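Local coordinates for protein superoxide dismutase [Fe] (PDB 1MA1) that converts superoxide radicals into hydrogen peroxide and molecular oxygen, using one iron ion in each subunit of a homotetramer, at residues 164-168 and 184-188; 80-84 and 131-135; 94-98 and 189-194. One frame throughout, in Å; residues are numbered along the deposited sequence.

Contact 1 of 3, residues 164-168 and 184-188; sequences LVLDV and YVEAF. With FE (Fe (III) ion), chain G.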
# COMPACT_ATOMS: atom_id res chain seq x y z
N LEU A 164 17.16 -6.26 14.09
CA LEU A 164 17.93 -6.82 12.98
C LEU A 164 17.23 -6.42 11.69
O LEU A 164 16.00 -6.43 11.61
CB LEU A 164 17.93 -8.35 13.07
CG LEU A 164 19.13 -9.13 12.52
CD1 LEU A 164 18.60 -10.46 12.02
CD2 LEU A 164 19.83 -8.39 11.42
N VAL A 165 18.01 -6.10 10.66
CA VAL A 165 17.45 -5.57 9.44
C VAL A 165 18.19 -6.14 8.23
O VAL A 165 19.42 -6.24 8.22
CB VAL A 165 17.53 -4.01 9.45
CG1 VAL A 165 17.92 -3.48 8.11
CG2 VAL A 165 16.19 -3.42 9.87
N LEU A 166 17.45 -6.53 7.20
CA LEU A 166 18.05 -7.02 5.97
C LEU A 166 17.44 -6.36 4.72
O LEU A 166 16.27 -6.61 4.40
CB LEU A 166 17.88 -8.55 5.90
CG LEU A 166 18.25 -9.21 4.59
CD1 LEU A 166 19.68 -8.82 4.22
CD2 LEU A 166 18.08 -10.71 4.71
N ASP A 167 18.21 -5.53 4.03
CA ASP A 167 17.70 -4.83 2.85
C ASP A 167 17.52 -5.85 1.74
O ASP A 167 18.38 -6.69 1.50
CB ASP A 167 18.66 -3.70 2.42
CG ASP A 167 18.07 -2.79 1.33
OD1 ASP A 167 16.95 -3.10 0.88
OD2 ASP A 167 18.71 -1.79 0.90
N VAL A 168 16.39 -5.77 1.05
CA VAL A 168 16.15 -6.69 -0.04
C VAL A 168 15.54 -5.97 -1.24
O VAL A 168 15.08 -6.60 -2.21
CB VAL A 168 15.26 -7.86 0.49
CG1 VAL A 168 13.77 -7.55 0.29
CG2 VAL A 168 15.69 -9.16 -0.15
N TYR A 184 22.02 -13.88 -2.29
CA TYR A 184 22.31 -12.71 -1.46
C TYR A 184 21.83 -12.87 -0.01
O TYR A 184 22.59 -12.63 0.93
CB TYR A 184 21.66 -11.48 -2.09
CG TYR A 184 21.60 -10.29 -1.17
CD1 TYR A 184 20.44 -9.98 -0.47
CD2 TYR A 184 22.70 -9.45 -1.01
CE1 TYR A 184 20.37 -8.84 0.35
CE2 TYR A 184 22.65 -8.32 -0.20
CZ TYR A 184 21.49 -8.02 0.47
OH TYR A 184 21.47 -6.88 1.23
N VAL A 185 20.57 -13.26 0.18
CA VAL A 185 20.08 -13.56 1.52
C VAL A 185 20.93 -14.61 2.23
O VAL A 185 21.23 -14.47 3.41
CB VAL A 185 18.61 -14.04 1.48
CG1 VAL A 185 18.17 -14.55 2.86
CG2 VAL A 185 17.73 -12.90 1.01
N GLU A 186 21.33 -15.66 1.52
CA GLU A 186 22.20 -16.68 2.11
C GLU A 186 23.58 -16.12 2.49
O GLU A 186 24.11 -16.44 3.55
CB GLU A 186 22.34 -17.84 1.13
CG GLU A 186 23.18 -18.98 1.63
CD GLU A 186 22.74 -19.43 3.01
OE1 GLU A 186 21.50 -19.55 3.22
OE2 GLU A 186 23.63 -19.67 3.87
N ALA A 187 24.16 -15.29 1.63
CA ALA A 187 25.45 -14.68 1.93
C ALA A 187 25.37 -13.81 3.18
O ALA A 187 26.34 -13.69 3.94
CB ALA A 187 25.94 -13.85 0.75
N PHE A 188 24.20 -13.22 3.41
CA PHE A 188 24.02 -12.22 4.46
C PHE A 188 24.37 -12.80 5.82
O PHE A 188 24.92 -12.10 6.67
CB PHE A 188 22.57 -11.74 4.44
CG PHE A 188 22.20 -10.88 5.62
CD1 PHE A 188 22.75 -9.60 5.76
CD2 PHE A 188 21.32 -11.34 6.59
CE1 PHE A 188 22.42 -8.81 6.87
CE2 PHE A 188 20.99 -10.56 7.69
CZ PHE A 188 21.54 -9.30 7.84
FE FE G . 18.83 -0.04 0.11
O HOH W 1 16.96 0.37 0.21
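Leu166 drives its CD1 methyl onto the centre of the Phe188 ring, 3.6 Å from the centroid and 14° off the ring normal, a CH-pi contact over the face. With CG anti to the backbone N (chi1 171°), the leucine reaches from strand 164-167 toward helix 181-188, and a branched side chain suits the place because both methyls lie against the ring: CD1 over its centre, also meeting Tyr184 CE1, and CD2 toward Phe188 CD2, with Val185 CG1 only loosely met. Leu164 comes at Phe188 differently, its CD2 lying near the ring plane at the edge, 4.1 Å from CZ. Replacing Phe188 by an alanine would probably leave Leu166 CD1 without its aromatic floor and open a gap between Leu164 and the helix.

Just past the strand the two segments meet more loosely, Val168 CG2 and Val185 CG2 standing 4.4 Å apart, and helix 113-125 packs against Val185 there. On the far side of the helix the exposed Glu186 turns from the strand to a salt bridge with Arg117.

The one polar link is the Tyr184 hydroxyl, which donates to Asp167 O across 3.1 Å. The carbonyl oxygen sits at the edge of the phenol ring, and the hydroxyl is tilted 27° from the carbonyl plane. A tyrosine fits here because its long flat ring carries a donor from the helix to the backbone of a metal ligand. Asp167 itself binds iron through OD2 at 1.9 Å, while OD1 accepts from Trp169 N. His33, His81, His171 and a water complete the five-coordinate iron site of the iron/manganese superoxide dismutases.

Contact 2 of 3, residues 80-84 and 131-135; sequences LHLFF and GWAVL. With FE (Fe (III) ion), chain G.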
# COMPACT_ATOMS: atom_id res chain seq x y z
N LEU A 80 16.24 2.69 8.23
CA LEU A 80 16.53 1.29 7.95
C LEU A 80 17.95 1.03 7.43
O LEU A 80 18.59 0.04 7.83
CB LEU A 80 15.51 0.71 6.95
CG LEU A 80 14.10 0.52 7.50
CD1 LEU A 80 13.12 0.14 6.44
CD2 LEU A 80 14.16 -0.55 8.56
N HIS A 81 18.45 1.91 6.54
CA HIS A 81 19.83 1.75 6.06
C HIS A 81 20.77 1.96 7.24
O HIS A 81 21.78 1.26 7.36
CB HIS A 81 20.16 2.71 4.89
CG HIS A 81 19.61 2.27 3.56
ND1 HIS A 81 18.31 2.52 3.18
CD2 HIS A 81 20.18 1.64 2.50
CE1 HIS A 81 18.10 2.07 1.95
NE2 HIS A 81 19.22 1.53 1.51
N LEU A 82 20.44 2.88 8.12
CA LEU A 82 21.28 3.11 9.29
C LEU A 82 21.47 1.85 10.14
O LEU A 82 22.60 1.52 10.49
CB LEU A 82 20.69 4.20 10.18
CG LEU A 82 21.50 4.59 11.42
CD1 LEU A 82 22.84 5.18 10.98
CD2 LEU A 82 20.74 5.64 12.25
N PHE A 83 20.39 1.17 10.49
CA PHE A 83 20.49 -0.07 11.26
C PHE A 83 21.09 -1.21 10.45
O PHE A 83 21.72 -2.11 11.01
CB PHE A 83 19.10 -0.51 11.78
CG PHE A 83 18.61 0.29 12.96
CD1 PHE A 83 18.20 1.62 12.81
CD2 PHE A 83 18.57 -0.27 14.23
CE1 PHE A 83 17.76 2.36 13.90
CE2 PHE A 83 18.13 0.47 15.33
CZ PHE A 83 17.72 1.79 15.16
N PHE A 84 20.89 -1.18 9.13
CA PHE A 84 21.38 -2.23 8.24
C PHE A 84 22.90 -2.27 8.29
O PHE A 84 23.48 -3.31 8.57
CB PHE A 84 20.90 -1.96 6.81
CG PHE A 84 21.31 -3.02 5.82
CD1 PHE A 84 21.02 -4.36 6.06
CD2 PHE A 84 21.95 -2.68 4.64
CE1 PHE A 84 21.37 -5.35 5.13
CE2 PHE A 84 22.30 -3.65 3.70
CZ PHE A 84 22.01 -4.99 3.94
N GLY A 131 11.84 -4.05 -0.42
CA GLY A 131 11.49 -4.07 0.98
C GLY A 131 12.55 -4.68 1.86
O GLY A 131 13.70 -4.83 1.44
N TRP A 132 12.17 -5.04 3.08
CA TRP A 132 13.10 -5.46 4.13
C TRP A 132 12.49 -6.62 4.90
O TRP A 132 11.27 -6.73 5.01
CB TRP A 132 13.38 -4.32 5.10
CG TRP A 132 13.84 -3.05 4.48
CD1 TRP A 132 13.08 -2.17 3.75
CD2 TRP A 132 15.15 -2.49 4.55
NE1 TRP A 132 13.85 -1.10 3.36
CE2 TRP A 132 15.13 -1.27 3.84
CE3 TRP A 132 16.34 -2.91 5.15
CZ2 TRP A 132 16.27 -0.46 3.71
CZ3 TRP A 132 17.47 -2.10 5.02
CH2 TRP A 132 17.42 -0.89 4.31
N ALA A 133 13.35 -7.47 5.46
CA ALA A 133 12.99 -8.23 6.65
C ALA A 133 13.59 -7.60 7.90
O ALA A 133 14.77 -7.23 7.91
CB ALA A 133 13.46 -9.67 6.53
N VAL A 134 12.77 -7.47 8.94
CA VAL A 134 13.16 -6.79 10.17
C VAL A 134 12.75 -7.62 11.38
O VAL A 134 11.60 -8.02 11.49
CB VAL A 134 12.48 -5.41 10.27
CG1 VAL A 134 12.91 -4.72 11.54
CG2 VAL A 134 12.85 -4.54 9.05
N LEU A 135 13.69 -7.84 12.30
CA LEU A 135 13.35 -8.46 13.58
C LEU A 135 13.01 -7.38 14.60
O LEU A 135 13.67 -6.35 14.66
CB LEU A 135 14.51 -9.29 14.10
CG LEU A 135 14.24 -10.04 15.41
CD1 LEU A 135 13.10 -11.01 15.17
CD2 LEU A 135 15.50 -10.79 15.87
FE FE G . 18.83 -0.04 0.11
O HOH W 1 16.96 0.37 0.21
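Trp132 lies with one indole face against Leu80 and its six-membered rim against His81 and Phe84, and it gives up more surface here than any other residue. Leu80, second in buried area, covers that face twice. Its CD1 sits over the five-membered ring, 3.4 Å from the centroid, as a CH-pi contact, and its CB lies 3.5 Å from Trp132 CZ2. Leu80 CG is anti to the carbonyl carbon (chi1 -71°), laying it along the indole, and a branched leucine suits the place: one methyl lies on the ring while CD2 continues to Val134 CG2.

A broad, rigid tryptophan suits this place because it spans from the antiparallel sheet of the C-terminal domain to helix 64-86 of the alpha-hairpin domain, so the two domains meet beside the metal.

His81, third of the group, offers its ring face to the indole edge in a T-shaped pair, planes at 87°, with CE1 3.6 Å from Trp132 CZ2. Its NE2 binds iron at 2.1 Å and its ND1 is hydrogen-bonded to Gly77 O, giving both nitrogens a partner. The indole edge also points toward the face of Phe84, planes at 84°, its CZ3 3.9 Å from Phe84 CB, and NE1 is hydrogen-bonded to His152 ND1.

Contact 3 of 3, residues 94-98 and 189-194; sequences CGGEP and WNIVNW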
# COMPACT_ATOMS: atom_id res chain seq x y z
N CYS A 94 32.22 -11.78 12.33
CA CYS A 94 30.77 -11.79 12.42
C CYS A 94 30.22 -13.11 11.90
O CYS A 94 30.95 -14.09 11.77
CB CYS A 94 30.18 -10.63 11.60
SG CYS A 94 30.60 -8.98 12.20
N GLY A 95 28.93 -13.12 11.57
CA GLY A 95 28.29 -14.37 11.21
C GLY A 95 28.11 -15.22 12.45
O GLY A 95 27.97 -14.68 13.55
N GLY A 96 28.12 -16.54 12.27
CA GLY A 96 27.81 -17.43 13.37
C GLY A 96 26.39 -17.25 13.84
O GLY A 96 25.53 -16.77 13.08
N GLU A 97 26.11 -17.62 15.08
CA GLU A 97 24.82 -17.31 15.65
C GLU A 97 24.90 -16.56 16.97
O GLU A 97 25.95 -16.47 17.59
CB GLU A 97 23.97 -18.59 15.80
CG GLU A 97 24.70 -19.86 16.17
CD GLU A 97 23.78 -21.09 16.24
OE1 GLU A 97 22.96 -21.20 17.18
OE2 GLU A 97 23.89 -21.95 15.34
N PRO A 98 23.77 -15.96 17.40
CA PRO A 98 23.81 -15.08 18.57
C PRO A 98 23.93 -15.88 19.85
O PRO A 98 23.75 -17.10 19.87
CB PRO A 98 22.49 -14.32 18.47
CG PRO A 98 21.57 -15.36 17.86
CD PRO A 98 22.43 -15.98 16.77
N TRP A 189 24.05 -14.07 6.02
CA TRP A 189 24.23 -14.69 7.33
C TRP A 189 25.70 -14.86 7.70
O TRP A 189 26.03 -15.12 8.85
CB TRP A 189 23.51 -16.04 7.39
CG TRP A 189 22.04 -15.92 7.22
CD1 TRP A 189 21.31 -16.23 6.10
CD2 TRP A 189 21.11 -15.40 8.17
NE1 TRP A 189 19.98 -15.93 6.31
CE2 TRP A 189 19.83 -15.42 7.57
CE3 TRP A 189 21.23 -14.90 9.48
CZ2 TRP A 189 18.68 -14.97 8.22
CZ3 TRP A 189 20.08 -14.46 10.13
CH2 TRP A 189 18.83 -14.50 9.50
N ASN A 190 26.57 -14.70 6.71
CA ASN A 190 28.01 -14.70 6.95
C ASN A 190 28.51 -13.41 7.57
O ASN A 190 29.59 -13.38 8.15
CB ASN A 190 28.77 -14.95 5.66
CG ASN A 190 28.54 -16.34 5.12
OD1 ASN A 190 28.94 -17.31 5.74
ND2 ASN A 190 27.90 -16.44 3.95
N ILE A 191 27.73 -12.34 7.45
CA ILE A 191 28.21 -11.04 7.88
C ILE A 191 27.28 -10.33 8.87
O ILE A 191 27.50 -9.16 9.19
CB ILE A 191 28.45 -10.13 6.66
CG1 ILE A 191 27.23 -10.17 5.71
CG2 ILE A 191 29.70 -10.60 5.94
CD1 ILE A 191 27.26 -9.15 4.60
N VAL A 192 26.27 -11.03 9.37
CA VAL A 192 25.45 -10.49 10.46
C VAL A 192 26.33 -10.19 11.68
O VAL A 192 27.07 -11.05 12.15
CB VAL A 192 24.34 -11.48 10.90
CG1 VAL A 192 23.34 -10.79 11.84
CG2 VAL A 192 23.63 -12.01 9.69
N ASN A 193 26.22 -8.98 12.20
CA ASN A 193 26.88 -8.62 13.45
C ASN A 193 25.95 -8.87 14.65
O ASN A 193 25.19 -8.00 15.07
CB ASN A 193 27.29 -7.14 13.42
CG ASN A 193 28.14 -6.74 14.61
OD1 ASN A 193 28.12 -7.39 15.66
ND2 ASN A 193 28.88 -5.65 14.47
N TRP A 194 26.03 -10.07 15.22
CA TRP A 194 25.16 -10.42 16.34
C TRP A 194 25.46 -9.62 17.61
O TRP A 194 24.57 -9.40 18.43
CB TRP A 194 25.23 -11.93 16.63
CG TRP A 194 24.58 -12.76 15.56
CD1 TRP A 194 25.19 -13.66 14.74
CD2 TRP A 194 23.20 -12.72 15.17
NE1 TRP A 194 24.29 -14.18 13.85
CE2 TRP A 194 23.06 -13.62 14.08
CE3 TRP A 194 22.08 -12.01 15.61
CZ2 TRP A 194 21.83 -13.83 13.44
CZ3 TRP A 194 20.85 -12.21 14.97
CH2 TRP A 194 20.75 -13.12 13.89
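Pro98 and Trp194 lie side by side and point the same way, the pyrrolidine ring flat over one face of the indole. Pro98 CD stands 3.7 Å from the centroid of the five-membered ring, 14° off its normal, while CB reaches toward CE3 and CD2. Proline is apt for this role: its compact ring offers a CH surface to the electron-rich indole. The opposite face is covered from within its own segment by Val192 CG1, so the indole is held between a proline and a valine. At chi1 -71° the Trp194 side chain leaves CA opposite its own carbonyl carbon, which swings the ring back toward residues 94-98.

The edge of the indole does the polar work. Its NE1 donates to Gly96 O at 3.0 Å with a bent N-H...O angle of 135°, approaching from above the carbonyl plane, and Gly95 O lies in the ring plane beside CD1.

Beyond the tryptophan the two loops meet mainly through backbone. Gly95 N gives a straighter hydrogen bond to Val192 O, 2.8 Å long, and Gly95 CA makes a CH...O contact with Trp189 O at 3.4 Å. Glycine suits the place of Gly95: its phi is positive, and a CB there would probably come too close to Asn190 O. Cys94 packs its CB beside Val192 O, with SG alongside Asn193 CA and CB. Asn193 turns its own amide away to serve as N-cap of helix 194-202, OD1 accepting from Glu196 N.

Between the two segments there are just two hydrogen bonds, both using glycine backbone atoms of the 94-98 loop, so its position probably rests as much on the fit of the indole against Pro98 as on polar bonding.

In the fold
Contact 2 pairs residues from helix 64-86 and strand 131-138 at the centre of the chain, and contact 1 lies about 9 Å away, centre to centre. Strands 131-138 and 164-167 are antiparallel neighbours in one sheet, and both contacts supply iron ligands, so the metal is held jointly by the two domains. Along the chain contact 2 closes before contact 1 opens, whereas contact 1 is nested inside the loop closed by contact 3. Contact 3 is further out, its centre about 11 Å from that of contact 1, and touches it through Leu164 packed on Val192 and Trp194. Contacts 2 and 3 interleave in sequence without touching, their nearest atoms about 6 Å apart.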